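Local coordinates for flagellar protein FlgA (Thermotoga maritima, PDB 3FRN), which probably acts in the periplasm as a chaperone for assembly of the P-ring of the flagellar basal body, at residues L37-R47 / F59-E70; L75-K86 / F107-T115. One frame throughout, in Å; residues are numbered along the deposited sequence.

Overall arrangement
Contact 1 pairs two strands of the N-terminal domain; contact 2 lays the helix of the HotDog-like region against the strand at 111-115. They follow one another along the chain, strand 65-69 leading into helix 74-87, and their centres lie about 20 Å apart. They also touch directly. The turn at 38-41 of contact 1 meets both segments of contact 2: Pro-39 CD lies 3.6 Å from Phe-107 CG, and Leu-41 CD2 lies 3.8 Å from Lys-76 CA, so the two regions abut through van der Waals packing, mostly apolar. A glycerol, probably from the crystallisation liquor, is hydrogen-bonded to Thr-68 OG1 in contact 1.

Contact 1 (L37-R47 / F59-E70)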
loop_
_atom_site.group_PDB
_atom_site.type_symbol
_atom_site.label_atom_id
_atom_site.label_comp_id
_atom_site.label_asym_id
_atom_site.label_seq_id
_atom_site.Cartn_x
_atom_site.Cartn_y
_atom_site.Cartn_z
ATOM N N LEU A 37 -15.366 12.711 -18.555
ATOM C CA LEU A 37 -15.025 11.313 -18.752
ATOM C C LEU A 37 -14.034 11.128 -19.911
ATOM O O LEU A 37 -14.355 11.435 -21.054
ATOM C CB LEU A 37 -16.313 10.535 -19.023
ATOM C CG LEU A 37 -17.091 9.797 -17.930
ATOM C CD1 LEU A 37 -17.022 10.430 -16.570
ATOM C CD2 LEU A 37 -18.531 9.639 -18.383
ATOM N N LEU A 38 -12.822 10.649 -19.617
ATOM C CA LEU A 38 -11.777 10.521 -20.650
ATOM C C LEU A 38 -11.491 9.065 -20.962
ATOM O O LEU A 38 -11.605 8.202 -20.083
ATOM C CB LEU A 38 -10.492 11.267 -20.221
ATOM C CG LEU A 38 -10.542 12.786 -20.056
ATOM C CD1 LEU A 38 -9.258 13.292 -19.427
ATOM C CD2 LEU A 38 -10.768 13.518 -21.395
ATOM N N PRO A 39 -11.131 8.763 -22.224
ATOM C CA PRO A 39 -11.146 7.368 -22.590
ATOM C C PRO A 39 -10.109 6.554 -21.811
ATOM O O PRO A 39 -8.990 7.022 -21.586
ATOM C CB PRO A 39 -10.786 7.394 -24.086
ATOM C CG PRO A 39 -10.010 8.674 -24.246
ATOM C CD PRO A 39 -10.682 9.623 -23.331
ATOM N N GLY A 40 -10.499 5.348 -21.411
ATOM C CA GLY A 40 -9.576 4.382 -20.815
ATOM C C GLY A 40 -9.250 4.577 -19.346
ATOM O O GLY A 40 -8.431 3.842 -18.799
ATOM N N LEU A 41 -9.879 5.567 -18.708
ATOM C CA LEU A 41 -9.652 5.867 -17.294
ATOM C C LEU A 41 -10.811 5.399 -16.413
ATOM O O LEU A 41 -11.959 5.331 -16.861
ATOM C CB LEU A 41 -9.436 7.366 -17.078
ATOM C CG LEU A 41 -8.243 8.048 -17.750
ATOM C CD1 LEU A 41 -8.232 9.540 -17.460
ATOM C CD2 LEU A 41 -6.937 7.436 -17.305
ATOM N N GLU A 42 -10.496 5.100 -15.151
ATOM C CA GLU A 42 -11.483 4.626 -14.187
ATOM C C GLU A 42 -11.874 5.752 -13.257
ATOM O O GLU A 42 -11.016 6.482 -12.780
ATOM C CB GLU A 42 -10.897 3.497 -13.356
ATOM C CG GLU A 42 -11.929 2.527 -12.815
ATOM C CD GLU A 42 -12.216 1.370 -13.755
ATOM O OE1 GLU A 42 -11.608 1.314 -14.847
ATOM O OE2 GLU A 42 -13.048 0.507 -13.394
ATOM N N TYR A 43 -13.165 5.879 -12.981
ATOM C CA TYR A 43 -13.669 6.963 -12.148
ATOM C C TYR A 43 -14.318 6.411 -10.892
ATOM O O TYR A 43 -14.895 5.331 -10.898
ATOM C CB TYR A 43 -14.690 7.816 -12.924
ATOM C CG TYR A 43 -14.063 8.677 -13.994
ATOM C CD1 TYR A 43 -13.507 8.108 -15.139
ATOM C CD2 TYR A 43 -14.027 10.043 -13.862
ATOM C CE1 TYR A 43 -12.908 8.886 -16.102
ATOM C CE2 TYR A 43 -13.429 10.844 -14.831
ATOM C CZ TYR A 43 -12.869 10.245 -15.944
ATOM O OH TYR A 43 -12.289 11.015 -16.909
ATOM N N LEU A 44 -14.244 7.172 -9.810
ATOM C CA LEU A 44 -14.917 6.782 -8.590
ATOM C C LEU A 44 -15.710 7.978 -8.121
ATOM O O LEU A 44 -15.125 8.970 -7.710
ATOM C CB LEU A 44 -13.883 6.401 -7.541
ATOM C CG LEU A 44 -14.160 5.284 -6.547
ATOM C CD1 LEU A 44 -14.266 3.929 -7.235
ATOM C CD2 LEU A 44 -13.046 5.278 -5.528
ATOM N N VAL A 45 -17.035 7.911 -8.228
ATOM C CA VAL A 45 -17.881 8.993 -7.745
ATOM C C VAL A 45 -18.101 8.809 -6.252
ATOM O O VAL A 45 -18.715 7.830 -5.823
ATOM C CB VAL A 45 -19.248 9.046 -8.445
ATOM C CG1 VAL A 45 -20.101 10.164 -7.848
ATOM C CG2 VAL A 45 -19.086 9.259 -9.927
ATOM N N THR A 46 -17.599 9.757 -5.469
ATOM C CA THR A 46 -17.665 9.675 -4.016
ATOM C C THR A 46 -18.829 10.474 -3.438
ATOM O O THR A 46 -19.419 11.313 -4.124
ATOM C CB THR A 46 -16.373 10.207 -3.392
ATOM O OG1 THR A 46 -16.155 11.552 -3.838
ATOM C CG2 THR A 46 -15.193 9.346 -3.801
ATOM N N ARG A 47 -19.137 10.216 -2.165
ATOM C CA ARG A 47 -20.171 10.937 -1.432
ATOM C C ARG A 47 -19.767 12.380 -1.194
ATOM O O ARG A 47 -20.623 13.268 -1.132
ATOM C CB ARG A 47 -20.441 10.272 -0.080
ATOM C CG ARG A 47 -20.910 8.843 -0.168
ATOM C CD ARG A 47 -22.150 8.745 -1.020
ATOM N NE ARG A 47 -22.609 7.369 -1.137
ATOM C CZ ARG A 47 -23.620 6.853 -0.455
ATOM N NH1 ARG A 47 -23.958 5.586 -0.640
ATOM N NH2 ARG A 47 -24.291 7.598 0.413
ATOM N N PHE A 59 -28.205 10.537 -0.549
ATOM C CA PHE A 59 -27.813 9.437 -1.417
ATOM C C PHE A 59 -27.683 8.140 -0.645
ATOM O O PHE A 59 -27.112 8.107 0.447
ATOM C CB PHE A 59 -26.506 9.762 -2.142
ATOM C CG PHE A 59 -26.640 10.861 -3.163
ATOM C CD1 PHE A 59 -27.084 10.580 -4.453
ATOM C CD2 PHE A 59 -26.334 12.179 -2.832
ATOM C CE1 PHE A 59 -27.215 11.588 -5.393
ATOM C CE2 PHE A 59 -26.467 13.197 -3.772
ATOM C CZ PHE A 59 -26.906 12.899 -5.055
ATOM N N THR A 60 -28.241 7.080 -1.219
ATOM C CA THR A 60 -28.132 5.746 -0.656
ATOM C C THR A 60 -27.468 4.806 -1.671
ATOM O O THR A 60 -27.193 5.200 -2.803
ATOM C CB THR A 60 -29.506 5.226 -0.175
ATOM O OG1 THR A 60 -29.326 4.053 0.623
ATOM C CG2 THR A 60 -30.420 4.907 -1.344
ATOM N N GLY A 61 -27.196 3.574 -1.260
ATOM C CA GLY A 61 -26.531 2.608 -2.127
ATOM C C GLY A 61 -25.101 2.346 -1.697
ATOM O O GLY A 61 -24.775 2.476 -0.508
ATOM N N PRO A 62 -24.236 1.977 -2.663
ATOM C CA PRO A 62 -22.803 1.763 -2.462
ATOM C C PRO A 62 -22.086 3.050 -2.068
ATOM O O PRO A 62 -22.580 4.147 -2.340
ATOM C CB PRO A 62 -22.319 1.302 -3.843
ATOM C CG PRO A 62 -23.331 1.832 -4.795
ATOM C CD PRO A 62 -24.628 1.740 -4.063
ATOM N N GLU A 63 -20.924 2.904 -1.439
ATOM C CA GLU A 63 -20.131 4.038 -0.980
ATOM C C GLU A 63 -19.744 4.947 -2.141
ATOM O O GLU A 63 -19.871 6.171 -2.062
ATOM C CB GLU A 63 -18.871 3.535 -0.278
ATOM C CG GLU A 63 -18.080 4.622 0.413
ATOM C CD GLU A 63 -18.874 5.285 1.519
ATOM O OE1 GLU A 63 -19.334 4.573 2.439
ATOM O OE2 GLU A 63 -19.031 6.521 1.467
ATOM N N ASN A 64 -19.271 4.320 -3.213
ATOM C CA ASN A 64 -18.842 5.000 -4.419
ATOM C C ASN A 64 -19.446 4.327 -5.644
ATOM O O ASN A 64 -19.806 3.146 -5.604
ATOM C CB ASN A 64 -17.316 4.946 -4.547
ATOM C CG ASN A 64 -16.602 5.274 -3.247
ATOM O OD1 ASN A 64 -15.930 4.420 -2.663
ATOM N ND2 ASN A 64 -16.748 6.512 -2.782
ATOM N N VAL A 65 -19.544 5.082 -6.734
ATOM C CA VAL A 65 -19.916 4.518 -8.031
ATOM C C VAL A 65 -18.647 4.378 -8.858
ATOM O O VAL A 65 -17.899 5.343 -9.000
ATOM C CB VAL A 65 -20.923 5.420 -8.785
ATOM C CG1 VAL A 65 -21.356 4.772 -10.090
ATOM C CG2 VAL A 65 -22.142 5.713 -7.905
ATOM N N ARG A 66 -18.412 3.185 -9.400
ATOM C CA ARG A 66 -17.223 2.917 -10.208
ATOM C C ARG A 66 -17.516 2.939 -11.715
ATOM O O ARG A 66 -18.267 2.112 -12.223
ATOM C CB ARG A 66 -16.572 1.592 -9.784
ATOM C CG ARG A 66 -15.413 1.145 -10.669
ATOM C CD ARG A 66 -14.551 0.121 -9.957
ATOM N NE ARG A 66 -13.314 -0.175 -10.682
ATOM C CZ ARG A 66 -12.340 -0.954 -10.214
ATOM N NH1 ARG A 66 -12.445 -1.518 -9.012
ATOM N NH2 ARG A 66 -11.254 -1.163 -10.947
ATOM N N ILE A 67 -16.901 3.891 -12.412
ATOM C CA ILE A 67 -17.149 4.136 -13.831
ATOM C C ILE A 67 -15.929 3.801 -14.688
ATOM O O ILE A 67 -14.837 4.333 -14.474
ATOM C CB ILE A 67 -17.507 5.614 -14.081
ATOM C CG1 ILE A 67 -18.516 6.109 -13.050
ATOM C CG2 ILE A 67 -18.012 5.842 -15.520
ATOM C CD1 ILE A 67 -18.575 7.594 -13.008
ATOM N N THR A 68 -16.134 2.927 -15.661
ATOM C CA THR A 68 -15.112 2.580 -16.638
ATOM C C THR A 68 -15.454 3.312 -17.930
ATOM O O THR A 68 -16.565 3.187 -18.424
ATOM C CB THR A 68 -15.118 1.069 -16.889
ATOM O OG1 THR A 68 -15.054 0.383 -15.632
ATOM C CG2 THR A 68 -13.952 0.637 -17.783
ATOM N N VAL A 69 -14.527 4.115 -18.450
ATOM C CA VAL A 69 -14.738 4.740 -19.747
ATOM C C VAL A 69 -14.044 3.962 -20.869
ATOM O O VAL A 69 -12.825 3.776 -20.851
ATOM C CB VAL A 69 -14.237 6.186 -19.759
ATOM C CG1 VAL A 69 -14.647 6.867 -21.047
ATOM C CG2 VAL A 69 -14.799 6.933 -18.569
ATOM N N GLU A 70 -14.831 3.513 -21.840
ATOM C CA GLU A 70 -14.306 2.916 -23.066
ATOM C C GLU A 70 -13.281 3.792 -23.807
ATOM O O GLU A 70 -13.245 5.023 -23.660
ATOM C CB GLU A 70 -15.466 2.573 -24.003
ATOM C CG GLU A 70 -16.480 1.630 -23.380
ATOM C CD GLU A 70 -17.584 1.219 -24.340
ATOM O OE1 GLU A 70 -18.438 2.071 -24.671
ATOM O OE2 GLU A 70 -17.602 0.034 -24.747
HETATM O O HOH W 1 -17.375 7.857 -0.570
#
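Glu-42 OE2 is approached by two groups of strand 65-69: Arg-66 NE donates to it at 2.8 Å in a salt bridge, and Thr-68 OG1 lies 3.0 Å away. Arg-66 meets the carboxylate on its anti side, somewhat out of plane, and the guanidinium stands nearly perpendicular to it (86°). A bend at chi2 (90°) turns the carboxylate of Glu-42 across toward both partners. On the other face, Val-45 CG2 presses on Ile-67 CD1 at 3.5 Å, while Val-69 CG2 touches Tyr-43 CE1. Leu-37 CD1 sits over the centre of the Tyr-43 ring, whose hydroxyl accepts from Leu-38 N and is hydrogen-bonded to Ile-36 O. This is antiparallel pairing in a mixed sheet of the FlgA N-terminal domain; strand 65-69 lies between 10-13 and 42-45, and the other edge of 42-45 bonds to Val-96 of strand 93-101. Tyr-43 and Val-45 each make both backbone bonds of a hydrogen-bonded pair, with Ile-67 and Val-65. Past the strand, Arg-47 NH1 donates almost straight (178°) to Pro-62 O at 2.6 Å, and NE adds a weak bond to Glu-63 O. A leucine in place of Arg-47 would probably leave the Pro-62 carbonyl without this donor and the chain at 59-63 less firmly held.

Contact 2 (L75-K86 / F107-T115); sequences LKNAVFEEIGKK and FEPQTIRVT
Helix 75-86 runs over strand 111-115 at a closest axis separation of 8.3 Å, the two N-to-C directions 38° apart, with Val-79 facing Ile-112 and Ile-83 facing Val-114 along the strand. The contact starts at the N-terminal end of the segment, where Leu-75 meets the loop that leads into the strand, with CD1 3.7 Å from Pro-109 CG. One turn on, Ala-78 offers only its methyl, and Ile-112 CD1 lies 3.7 Å from Ala-78 CB. The other branch of Ile-112, CG2, lies along the stem of Glu-82, 3.8 Å from its CG. That same Glu-82 CG is also 3.5 Å from Val-114 CG2, so one methylene rests on two strand side chains; the first torsion of Glu-82 (-175°) swings CG away from the backbone N and down onto them. Glu-82 and Val-114 lie alongside each other, running opposite ways, and Lys-86 passes Val-114 likewise, its CG within 3.4 Å of Val-114 O while its chain bends at chi2 and carries the ammonium away from the strand. Val-79 and Ile-83 graze the strand residues at longer range and turn to Met-137 of strand 132-148, as expected for a helix lying against a curved antiparallel sheet in a HotDog-like arrangement. Ile-112 and Val-114 also touch side chains of strand 121-127, beside theirs in the sheet. The two segments share no hydrogen bond or salt bridge: apolar side chains meet, and the aliphatic CH2 groups of Glu-82 and Lys-86 rest on methyls and on the carbonyls of Ile-112 and Val-114, which implies an interface held by shape and burial more than by directed polar bonds.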
loop_
_atom_site.group_PDB
_atom_site.type_symbol
_atom_site.label_atom_id
_atom_site.label_comp_id
_atom_site.label_asym_id
_atom_site.label_seq_id
_atom_site.Cartn_x
_atom_site.Cartn_y
_atom_site.Cartn_z
ATOM N N LEU A 75 -3.872 7.264 -23.571
ATOM C CA LEU A 75 -3.901 8.358 -22.612
ATOM C C LEU A 75 -3.635 7.809 -21.196
ATOM O O LEU A 75 -2.745 8.293 -20.494
ATOM C CB LEU A 75 -5.243 9.092 -22.672
ATOM C CG LEU A 75 -5.502 10.042 -21.498
ATOM C CD1 LEU A 75 -4.510 11.198 -21.526
ATOM C CD2 LEU A 75 -6.931 10.553 -21.519
ATOM N N LYS A 76 -4.419 6.810 -20.800
ATOM C CA LYS A 76 -4.246 6.071 -19.547
ATOM C C LYS A 76 -2.792 5.684 -19.298
ATOM O O LYS A 76 -2.237 6.005 -18.249
ATOM C CB LYS A 76 -5.089 4.793 -19.583
ATOM C CG LYS A 76 -4.995 3.971 -18.317
ATOM C CD LYS A 76 -4.783 2.505 -18.633
ATOM C CE LYS A 76 -4.524 1.722 -17.369
ATOM N NZ LYS A 76 -4.765 0.281 -17.615
ATOM N N ASN A 77 -2.195 4.991 -20.267
ATOM C CA ASN A 77 -0.794 4.588 -20.200
ATOM C C ASN A 77 0.118 5.778 -19.933
ATOM O O ASN A 77 0.977 5.719 -19.059
ATOM C CB ASN A 77 -0.354 3.890 -21.494
ATOM C CG ASN A 77 -0.783 2.427 -21.569
ATOM O OD1 ASN A 77 -0.260 1.670 -22.382
ATOM N ND2 ASN A 77 -1.730 2.027 -20.732
ATOM N N ALA A 78 -0.084 6.864 -20.675
ATOM C CA ALA A 78 0.777 8.037 -20.557
ATOM C C ALA A 78 0.562 8.761 -19.225
ATOM O O ALA A 78 1.497 9.323 -18.647
ATOM C CB ALA A 78 0.566 8.977 -21.736
ATOM N N VAL A 79 -0.671 8.722 -18.742
ATOM C CA VAL A 79 -1.013 9.245 -17.423
ATOM C C VAL A 79 -0.382 8.374 -16.318
ATOM O O VAL A 79 0.333 8.897 -15.462
ATOM C CB VAL A 79 -2.550 9.434 -17.263
ATOM C CG1 VAL A 79 -2.967 9.614 -15.792
ATOM C CG2 VAL A 79 -3.011 10.624 -18.094
ATOM N N PHE A 80 -0.598 7.058 -16.377
ATOM C CA PHE A 80 -0.036 6.117 -15.395
ATOM C C PHE A 80 1.493 6.118 -15.326
ATOM O O PHE A 80 2.072 6.057 -14.229
ATOM C CB PHE A 80 -0.553 4.692 -15.638
ATOM C CG PHE A 80 -1.858 4.382 -14.930
ATOM C CD1 PHE A 80 -3.021 5.090 -15.228
ATOM C CD2 PHE A 80 -1.921 3.372 -13.979
ATOM C CE1 PHE A 80 -4.223 4.806 -14.585
ATOM C CE2 PHE A 80 -3.118 3.082 -13.329
ATOM C CZ PHE A 80 -4.273 3.800 -13.639
ATOM N N GLU A 81 2.145 6.170 -16.489
ATOM C CA GLU A 81 3.596 6.311 -16.534
ATOM C C GLU A 81 4.050 7.561 -15.781
ATOM O O GLU A 81 5.030 7.522 -15.035
ATOM C CB GLU A 81 4.110 6.328 -17.982
ATOM C CG GLU A 81 4.220 4.946 -18.625
ATOM C CD GLU A 81 4.684 4.996 -20.080
ATOM O OE1 GLU A 81 4.338 5.962 -20.802
ATOM O OE2 GLU A 81 5.395 4.061 -20.507
ATOM N N GLU A 82 3.318 8.655 -15.971
ATOM C CA GLU A 82 3.620 9.932 -15.332
ATOM C C GLU A 82 3.385 9.927 -13.819
ATOM O O GLU A 82 4.226 10.434 -13.065
ATOM C CB GLU A 82 2.838 11.068 -16.010
ATOM C CG GLU A 82 3.160 12.480 -15.515
ATOM C CD GLU A 82 4.629 12.827 -15.578
ATOM O OE1 GLU A 82 5.278 12.483 -16.592
ATOM O OE2 GLU A 82 5.127 13.454 -14.611
ATOM N N ILE A 83 2.255 9.368 -13.377
ATOM C CA ILE A 83 1.994 9.217 -11.939
ATOM C C ILE A 83 3.137 8.420 -11.305
ATOM O O ILE A 83 3.726 8.850 -10.306
ATOM C CB ILE A 83 0.618 8.532 -11.640
ATOM C CG1 ILE A 83 -0.547 9.412 -12.078
ATOM C CG2 ILE A 83 0.467 8.265 -10.157
ATOM C CD1 ILE A 83 -1.916 8.654 -12.216
ATOM N N GLY A 84 3.464 7.281 -11.919
ATOM C CA GLY A 84 4.576 6.425 -11.484
ATOM C C GLY A 84 5.861 7.170 -11.178
ATOM O O GLY A 84 6.537 6.874 -10.188
ATOM N N LYS A 85 6.181 8.158 -12.013
ATOM C CA LYS A 85 7.386 8.972 -11.833
ATOM C C LYS A 85 7.276 9.956 -10.668
ATOM O O LYS A 85 8.206 10.081 -9.880
ATOM C CB LYS A 85 7.752 9.715 -13.125
ATOM C CG LYS A 85 8.157 8.801 -14.273
ATOM C CD LYS A 85 8.329 9.574 -15.572
ATOM C CE LYS A 85 8.191 8.661 -16.793
ATOM N NZ LYS A 85 6.763 8.383 -17.164
ATOM N N LYS A 86 6.147 10.647 -10.554
ATOM C CA LYS A 86 5.974 11.632 -9.487
ATOM C C LYS A 86 5.610 11.008 -8.145
ATOM O O LYS A 86 5.978 11.539 -7.099
ATOM C CB LYS A 86 4.939 12.693 -9.870
ATOM C CG LYS A 86 5.401 13.649 -10.963
ATOM C CD LYS A 86 6.575 14.505 -10.505
ATOM C CE LYS A 86 7.194 15.253 -11.673
ATOM N NZ LYS A 86 8.410 16.008 -11.256
ATOM N N PHE A 107 -8.466 13.589 -27.725
ATOM C CA PHE A 107 -7.962 13.059 -26.455
ATOM C C PHE A 107 -6.451 12.755 -26.426
ATOM O O PHE A 107 -5.995 11.953 -25.611
ATOM C CB PHE A 107 -8.800 11.861 -25.978
ATOM C CG PHE A 107 -10.270 12.160 -25.867
ATOM C CD1 PHE A 107 -10.723 13.223 -25.092
ATOM C CD2 PHE A 107 -11.202 11.382 -26.529
ATOM C CE1 PHE A 107 -12.081 13.510 -24.994
ATOM C CE2 PHE A 107 -12.570 11.651 -26.434
ATOM C CZ PHE A 107 -13.010 12.730 -25.673
ATOM N N GLU A 108 -5.688 13.390 -27.317
ATOM C CA GLU A 108 -4.237 13.254 -27.327
ATOM C C GLU A 108 -3.665 14.466 -26.619
ATOM O O GLU A 108 -3.657 15.553 -27.187
ATOM C CB GLU A 108 -3.670 13.205 -28.745
ATOM C CG GLU A 108 -4.121 12.041 -29.587
ATOM C CD GLU A 108 -5.356 12.372 -30.393
ATOM O OE1 GLU A 108 -5.231 12.599 -31.617
ATOM O OE2 GLU A 108 -6.447 12.426 -29.796
ATOM N N PRO A 109 -3.203 14.289 -25.367
ATOM C CA PRO A 109 -2.658 15.417 -24.621
ATOM C C PRO A 109 -1.336 15.912 -25.196
ATOM O O PRO A 109 -0.587 15.135 -25.795
ATOM C CB PRO A 109 -2.426 14.830 -23.229
ATOM C CG PRO A 109 -2.226 13.378 -23.471
ATOM C CD PRO A 109 -3.172 13.043 -24.579
ATOM N N GLN A 110 -1.071 17.202 -25.031
ATOM C CA GLN A 110 0.235 17.753 -25.351
ATOM C C GLN A 110 1.169 17.519 -24.173
ATOM O O GLN A 110 2.252 16.951 -24.329
ATOM C CB GLN A 110 0.140 19.250 -25.612
ATOM C CG GLN A 110 -0.556 19.650 -26.897
ATOM C CD GLN A 110 -0.451 21.142 -27.129
ATOM O OE1 GLN A 110 -0.074 21.893 -26.224
ATOM N NE2 GLN A 110 -0.776 21.583 -28.342
ATOM N N THR A 111 0.730 17.958 -22.995
ATOM C CA THR A 111 1.534 17.901 -21.780
ATOM C C THR A 111 0.788 17.141 -20.690
ATOM O O THR A 111 -0.444 17.183 -20.620
ATOM C CB THR A 111 1.850 19.318 -21.268
ATOM O OG1 THR A 111 1.865 20.236 -22.371
ATOM C CG2 THR A 111 3.202 19.352 -20.537
ATOM N N ILE A 112 1.532 16.419 -19.858
ATOM C CA ILE A 112 0.950 15.729 -18.709
ATOM C C ILE A 112 1.767 16.062 -17.465
ATOM O O ILE A 112 2.896 15.588 -17.316
ATOM C CB ILE A 112 0.876 14.197 -18.925
ATOM C CG1 ILE A 112 0.044 13.875 -20.172
ATOM C CG2 ILE A 112 0.281 13.506 -17.688
ATOM C CD1 ILE A 112 0.132 12.446 -20.636
ATOM N N ARG A 113 1.205 16.896 -16.590
ATOM C CA ARG A 113 1.887 17.313 -15.363
ATOM C C ARG A 113 1.156 16.797 -14.122
ATOM O O ARG A 113 -0.056 16.990 -13.980
ATOM C CB ARG A 113 2.021 18.841 -15.316
ATOM C CG ARG A 113 2.850 19.379 -14.151
ATOM C CD ARG A 113 2.821 20.912 -14.091
ATOM N NE ARG A 113 1.465 21.435 -13.905
ATOM C CZ ARG A 113 1.167 22.702 -13.625
ATOM N NH1 ARG A 113 2.128 23.611 -13.487
ATOM N NH2 ARG A 113 -0.104 23.060 -13.478
ATOM N N VAL A 114 1.903 16.140 -13.230
ATOM C CA VAL A 114 1.328 15.528 -12.027
ATOM C C VAL A 114 1.908 16.142 -10.750
ATOM O O VAL A 114 3.140 16.214 -10.590
ATOM C CB VAL A 114 1.537 13.993 -12.022
ATOM C CG1 VAL A 114 1.147 13.386 -10.685
ATOM C CG2 VAL A 114 0.746 13.353 -13.131
ATOM N N THR A 115 1.015 16.583 -9.845
ATOM C CA THR A 115 1.466 17.169 -8.569
ATOM C C THR A 115 0.750 16.493 -7.402
ATOM O O THR A 115 -0.420 16.120 -7.514
ATOM C CB THR A 115 1.169 18.690 -8.518
ATOM O OG1 THR A 115 1.369 19.214 -9.856
ATOM C CG2 THR A 115 2.072 19.432 -7.495
#